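PDB 3KGL: cruciferin, which probably serves as a seed storage protein of the 11S globulin family, laid down as a nutrient reserve in the seed of Brassica napus. Local coordinates for residues H19-E24 and Q205-G210; P194-G199 and Q214-I219. All coordinates share one frame; numbering follows the deposited sequence.

Strand 19-23, near the N terminus, is an edge strand, within this chain, of one antiparallel sheet of the N-terminal cupin barrel. The chain then builds most of that barrel before strand 194-196, which pairs with strand 54-61 in the other sheet. Contact 1 closes a long loop, bringing 205-210 back to the edge strand; contact 2 closes a short one, folding 214-219 back onto 194-199. Because 194-199 precedes 205-210 and 214-219 follows it, the two closures cross. They meet where the Trp207 ring lies against Pro194 and Gln216, and both reach the second subunit.

Contact 1 of 2, residues H19-E24 and Q205-G210; sequences HVLKAE and QVWIEG
Strand 19-23, at the edge of a cupin sheet within this chain, meets a type I beta turn running from Gln205 to Ile208, and His19, Leu21, Val206 and Trp207 make the contact. The His19 ring lies over the turn: Trp207 CA sits 4.0 Å from the ring centroid and 19° off the normal, a CH-pi contact over one face, which Val206 C approaches as well. With CG beside the backbone N (chi1 -38°), the imidazole reaches out over the Val206-Trp207 peptide, while His19 CB packs 3.6 Å from Val206 CG2. Without the imidazole, as with an alanine here, the Val206-Trp207 peptide would probably lose its CH-pi partner and Val206 CG2 part of its packing. The strand belongs to an antiparallel sheet of the N-terminal cupin barrel; its backbone pairs with strand 26-30, and Gln203 binds Val20 O and Lys22 N, so the chain leading into the turn is itself tied to the strand. Two residues on, Leu21 also faces the turn. Its CD1 meets Trp207 CZ3 at 3.8 Å, the side chains crossing at about a right angle, and its CD2 lies 4.3 Å from Val206 CG2. The indole bends back over its own turn, with Gln205 CA above one face, and Trp207 NE1 hydrogen-bonds to Pro192 O. Within the turn, Ile208 N bonds to Gln205 O at 3.0 Å.

Contact 2 of 2, residues P194-G199 and Q214-I219; sequences PFYLAG and QPQKNI
Asn218 and Ile219 grip the chain where it leaves strand 194-196, and this is the tight end of the contact. Ile219 N donates to Tyr196 O at 2.8 Å, arriving nearly along the C=O axis. Next to it, Asn218 ND2 gives Ala198 O an almost straight bond of 2.8 Å, with the acceptor close to the plane of the amide and the donor tilted 34° from the carbonyl plane. The amide gets there because CG stands between the backbone N and the carbonyl carbon (chi1 64°), and Asn218 OD1, bonded to Asn221 N, further fixes its rotation. Ile219 CD1 fills the angle between Leu197 CD1, 3.7 Å away, and Phe195 CB at 4.1 Å. Toward Gln216 the join is looser. A water lies between Tyr196 N and Lys217 O, though its bond to the first is weak and its approach to the second is short enough to be doubtful. Gln216, extended beyond CG, crosses the Tyr196 ring at about a right angle; its OE1, which also takes a weak bond from Asn201 ND2, comes to the ring edge, 3.3 Å from Tyr196 CE2, with the amide and ring planes 88° apart. Its NE2 bonds to Asp362 O of the second subunit. On the more open side, partly exposed Lys217 points away from 194-199, and its NZ turns back to Pro215 O in a weak bond. Here the segment following strand 194-196 of the N-terminal cupin barrel folds back against the strand's end and the loop after it, at the interface with the second subunit, consistent with the oligomeric assembly of 11S globulins, hexamers of such two-cupin subunits.

Contact 1 of 2, residues H19-E24 and Q205-G210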
# COMPACT_ATOMS: atom_id res chain seq x y z
N HIS A 19 -11.04 -21.44 -16.39
CA HIS A 19 -11.25 -22.67 -15.64
C HIS A 19 -12.71 -22.66 -15.24
O HIS A 19 -13.27 -21.59 -14.98
CB HIS A 19 -10.41 -22.74 -14.35
CG HIS A 19 -9.02 -22.17 -14.46
ND1 HIS A 19 -7.91 -22.97 -14.62
CD2 HIS A 19 -8.57 -20.89 -14.39
CE1 HIS A 19 -6.83 -22.20 -14.67
NE2 HIS A 19 -7.21 -20.93 -14.54
N VAL A 20 -13.34 -23.83 -15.17
CA VAL A 20 -14.71 -23.86 -14.67
C VAL A 20 -14.93 -24.89 -13.57
O VAL A 20 -14.41 -26.00 -13.62
CB VAL A 20 -15.74 -23.94 -15.80
CG1 VAL A 20 -17.11 -24.38 -15.27
CG2 VAL A 20 -15.85 -22.57 -16.46
N LEU A 21 -15.66 -24.49 -12.53
CA LEU A 21 -15.98 -25.38 -11.43
C LEU A 21 -17.44 -25.68 -11.54
O LEU A 21 -18.30 -24.85 -11.22
CB LEU A 21 -15.68 -24.72 -10.08
CG LEU A 21 -14.23 -24.25 -9.96
CD1 LEU A 21 -14.08 -23.39 -8.74
CD2 LEU A 21 -13.33 -25.46 -9.91
N LYS A 22 -17.72 -26.89 -12.02
CA LYS A 22 -19.08 -27.31 -12.27
C LYS A 22 -19.66 -27.88 -10.99
O LYS A 22 -19.12 -28.83 -10.42
CB LYS A 22 -19.13 -28.30 -13.45
CG LYS A 22 -18.52 -27.70 -14.73
CD LYS A 22 -18.11 -28.72 -15.78
CE LYS A 22 -19.09 -28.73 -16.95
NZ LYS A 22 -18.43 -29.01 -18.27
N ALA A 23 -20.75 -27.28 -10.53
CA ALA A 23 -21.42 -27.75 -9.33
C ALA A 23 -22.82 -28.29 -9.63
O ALA A 23 -23.40 -27.97 -10.65
CB ALA A 23 -21.50 -26.62 -8.31
N GLU A 24 -23.33 -29.11 -8.71
CA GLU A 24 -24.70 -29.64 -8.74
C GLU A 24 -25.71 -28.71 -9.41
O GLU A 24 -26.42 -29.13 -10.31
CB GLU A 24 -25.15 -30.00 -7.30
CG GLU A 24 -26.63 -30.37 -7.12
CD GLU A 24 -26.93 -31.04 -5.77
OE1 GLU A 24 -27.02 -30.34 -4.73
OE2 GLU A 24 -27.11 -32.27 -5.75
N GLN A 205 -7.97 -25.86 -6.35
CA GLN A 205 -7.67 -24.46 -6.64
C GLN A 205 -6.95 -24.33 -7.98
O GLN A 205 -5.79 -23.93 -8.06
CB GLN A 205 -6.87 -23.84 -5.50
CG GLN A 205 -7.29 -24.38 -4.16
CD GLN A 205 -6.56 -23.72 -3.00
OE1 GLN A 205 -6.85 -22.59 -2.64
NE2 GLN A 205 -5.63 -24.45 -2.41
N VAL A 206 -7.69 -24.67 -9.03
CA VAL A 206 -7.14 -24.84 -10.36
C VAL A 206 -6.70 -23.52 -10.96
O VAL A 206 -5.99 -23.50 -11.97
CB VAL A 206 -8.20 -25.47 -11.28
CG1 VAL A 206 -8.68 -26.78 -10.69
CG2 VAL A 206 -9.37 -24.52 -11.44
N TRP A 207 -7.12 -22.42 -10.33
CA TRP A 207 -6.81 -21.07 -10.79
C TRP A 207 -5.49 -20.55 -10.22
O TRP A 207 -4.99 -19.52 -10.66
CB TRP A 207 -7.96 -20.10 -10.45
CG TRP A 207 -8.28 -20.03 -8.99
CD1 TRP A 207 -7.83 -19.10 -8.10
CD2 TRP A 207 -9.11 -20.94 -8.23
NE1 TRP A 207 -8.33 -19.36 -6.85
CE2 TRP A 207 -9.12 -20.47 -6.90
CE3 TRP A 207 -9.83 -22.09 -8.55
CZ2 TRP A 207 -9.83 -21.12 -5.89
CZ3 TRP A 207 -10.54 -22.73 -7.55
CH2 TRP A 207 -10.52 -22.24 -6.23
N ILE A 208 -4.95 -21.27 -9.24
CA ILE A 208 -3.61 -21.04 -8.70
C ILE A 208 -2.63 -22.05 -9.33
O ILE A 208 -3.04 -23.12 -9.74
CB ILE A 208 -3.61 -21.19 -7.17
CG1 ILE A 208 -4.77 -20.40 -6.55
CG2 ILE A 208 -2.30 -20.75 -6.57
CD1 ILE A 208 -4.73 -20.36 -5.05
N GLU A 209 -1.34 -21.72 -9.39
CA GLU A 209 -0.36 -22.55 -10.12
C GLU A 209 -0.13 -23.99 -9.64
O GLU A 209 -0.57 -24.95 -10.28
CB GLU A 209 1.00 -21.84 -10.24
CG GLU A 209 1.08 -20.90 -11.42
CD GLU A 209 2.38 -20.12 -11.46
OE1 GLU A 209 3.44 -20.68 -11.09
OE2 GLU A 209 2.34 -18.94 -11.88
N GLY A 210 0.59 -24.15 -8.53
CA GLY A 210 1.04 -25.47 -8.13
C GLY A 210 0.14 -26.23 -7.18
O GLY A 210 0.61 -26.81 -6.20

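Contact 2 of 2, residues P194-G199 and Q214-I219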
# COMPACT_ATOMS: atom_id res chain seq x y z
N PRO A 194 -10.89 -17.93 -2.28
CA PRO A 194 -12.17 -18.21 -1.65
C PRO A 194 -11.89 -19.01 -0.40
O PRO A 194 -11.03 -19.89 -0.40
CB PRO A 194 -12.88 -19.10 -2.68
CG PRO A 194 -11.98 -19.15 -3.87
CD PRO A 194 -10.62 -18.82 -3.41
N PHE A 195 -12.60 -18.69 0.67
CA PHE A 195 -12.60 -19.57 1.83
C PHE A 195 -13.99 -20.12 1.96
O PHE A 195 -14.94 -19.38 2.22
CB PHE A 195 -12.18 -18.82 3.09
CG PHE A 195 -10.70 -18.57 3.17
CD1 PHE A 195 -9.90 -19.36 3.97
CD2 PHE A 195 -10.12 -17.54 2.46
CE1 PHE A 195 -8.55 -19.12 4.05
CE2 PHE A 195 -8.77 -17.30 2.55
CZ PHE A 195 -7.99 -18.09 3.35
N TYR A 196 -14.10 -21.42 1.74
CA TYR A 196 -15.39 -22.08 1.66
C TYR A 196 -15.83 -22.60 3.02
O TYR A 196 -15.15 -23.40 3.65
CB TYR A 196 -15.32 -23.20 0.62
CG TYR A 196 -15.26 -22.67 -0.79
CD1 TYR A 196 -16.32 -21.96 -1.31
CD2 TYR A 196 -14.14 -22.87 -1.59
CE1 TYR A 196 -16.29 -21.47 -2.60
CE2 TYR A 196 -14.10 -22.36 -2.89
CZ TYR A 196 -15.19 -21.66 -3.38
OH TYR A 196 -15.19 -21.15 -4.66
N LEU A 197 -16.99 -22.14 3.47
CA LEU A 197 -17.53 -22.58 4.75
C LEU A 197 -18.23 -23.96 4.73
O LEU A 197 -18.28 -24.66 5.74
CB LEU A 197 -18.48 -21.51 5.29
CG LEU A 197 -17.92 -20.38 6.15
CD1 LEU A 197 -16.59 -19.96 5.59
CD2 LEU A 197 -18.89 -19.21 6.19
N ALA A 198 -18.76 -24.36 3.58
CA ALA A 198 -19.59 -25.55 3.52
C ALA A 198 -19.26 -26.42 2.33
O ALA A 198 -18.91 -27.60 2.47
CB ALA A 198 -21.04 -25.17 3.47
N GLY A 199 -19.39 -25.82 1.16
CA GLY A 199 -19.17 -26.52 -0.09
C GLY A 199 -17.82 -27.20 -0.19
O GLY A 199 -16.79 -26.68 0.26
N GLN A 214 -5.20 -31.25 -5.99
CA GLN A 214 -5.70 -31.64 -4.69
C GLN A 214 -7.06 -31.02 -4.52
O GLN A 214 -7.30 -29.90 -4.92
CB GLN A 214 -4.79 -31.16 -3.57
CG GLN A 214 -3.61 -32.04 -3.32
CD GLN A 214 -2.74 -31.47 -2.23
OE1 GLN A 214 -3.24 -30.96 -1.23
NE2 GLN A 214 -1.43 -31.53 -2.43
N PRO A 215 -7.97 -31.78 -3.94
CA PRO A 215 -9.32 -31.26 -3.71
C PRO A 215 -9.33 -30.11 -2.68
O PRO A 215 -8.45 -29.99 -1.81
CB PRO A 215 -10.08 -32.48 -3.16
CG PRO A 215 -9.17 -33.64 -3.33
CD PRO A 215 -7.78 -33.14 -3.42
N GLN A 216 -10.34 -29.26 -2.79
CA GLN A 216 -10.46 -28.15 -1.89
C GLN A 216 -11.67 -28.36 -1.04
O GLN A 216 -12.80 -28.30 -1.52
CB GLN A 216 -10.58 -26.82 -2.64
CG GLN A 216 -10.41 -25.61 -1.75
CD GLN A 216 -10.75 -24.34 -2.46
OE1 GLN A 216 -11.52 -24.35 -3.41
NE2 GLN A 216 -10.19 -23.24 -2.01
N LYS A 217 -11.41 -28.58 0.24
CA LYS A 217 -12.45 -28.81 1.21
C LYS A 217 -12.84 -27.48 1.89
O LYS A 217 -12.13 -26.49 1.77
CB LYS A 217 -11.95 -29.83 2.23
CG LYS A 217 -10.99 -30.86 1.62
CD LYS A 217 -9.62 -30.25 1.38
CE LYS A 217 -8.57 -31.29 1.05
NZ LYS A 217 -9.00 -32.15 -0.07
N ASN A 218 -13.98 -27.47 2.56
CA ASN A 218 -14.36 -26.32 3.37
C ASN A 218 -13.45 -26.17 4.57
O ASN A 218 -12.63 -27.04 4.87
CB ASN A 218 -15.82 -26.42 3.84
CG ASN A 218 -16.07 -27.60 4.76
OD1 ASN A 218 -15.30 -27.86 5.68
ND2 ASN A 218 -17.16 -28.34 4.50
N ILE A 219 -13.61 -25.05 5.27
CA ILE A 219 -12.77 -24.74 6.41
C ILE A 219 -12.90 -25.79 7.50
O ILE A 219 -11.89 -26.26 8.04
CB ILE A 219 -13.11 -23.38 6.99
CG1 ILE A 219 -12.62 -22.29 6.05
CG2 ILE A 219 -12.48 -23.21 8.34
CD1 ILE A 219 -13.13 -20.94 6.44
O HOH W 1 -12.08 -24.03 1.54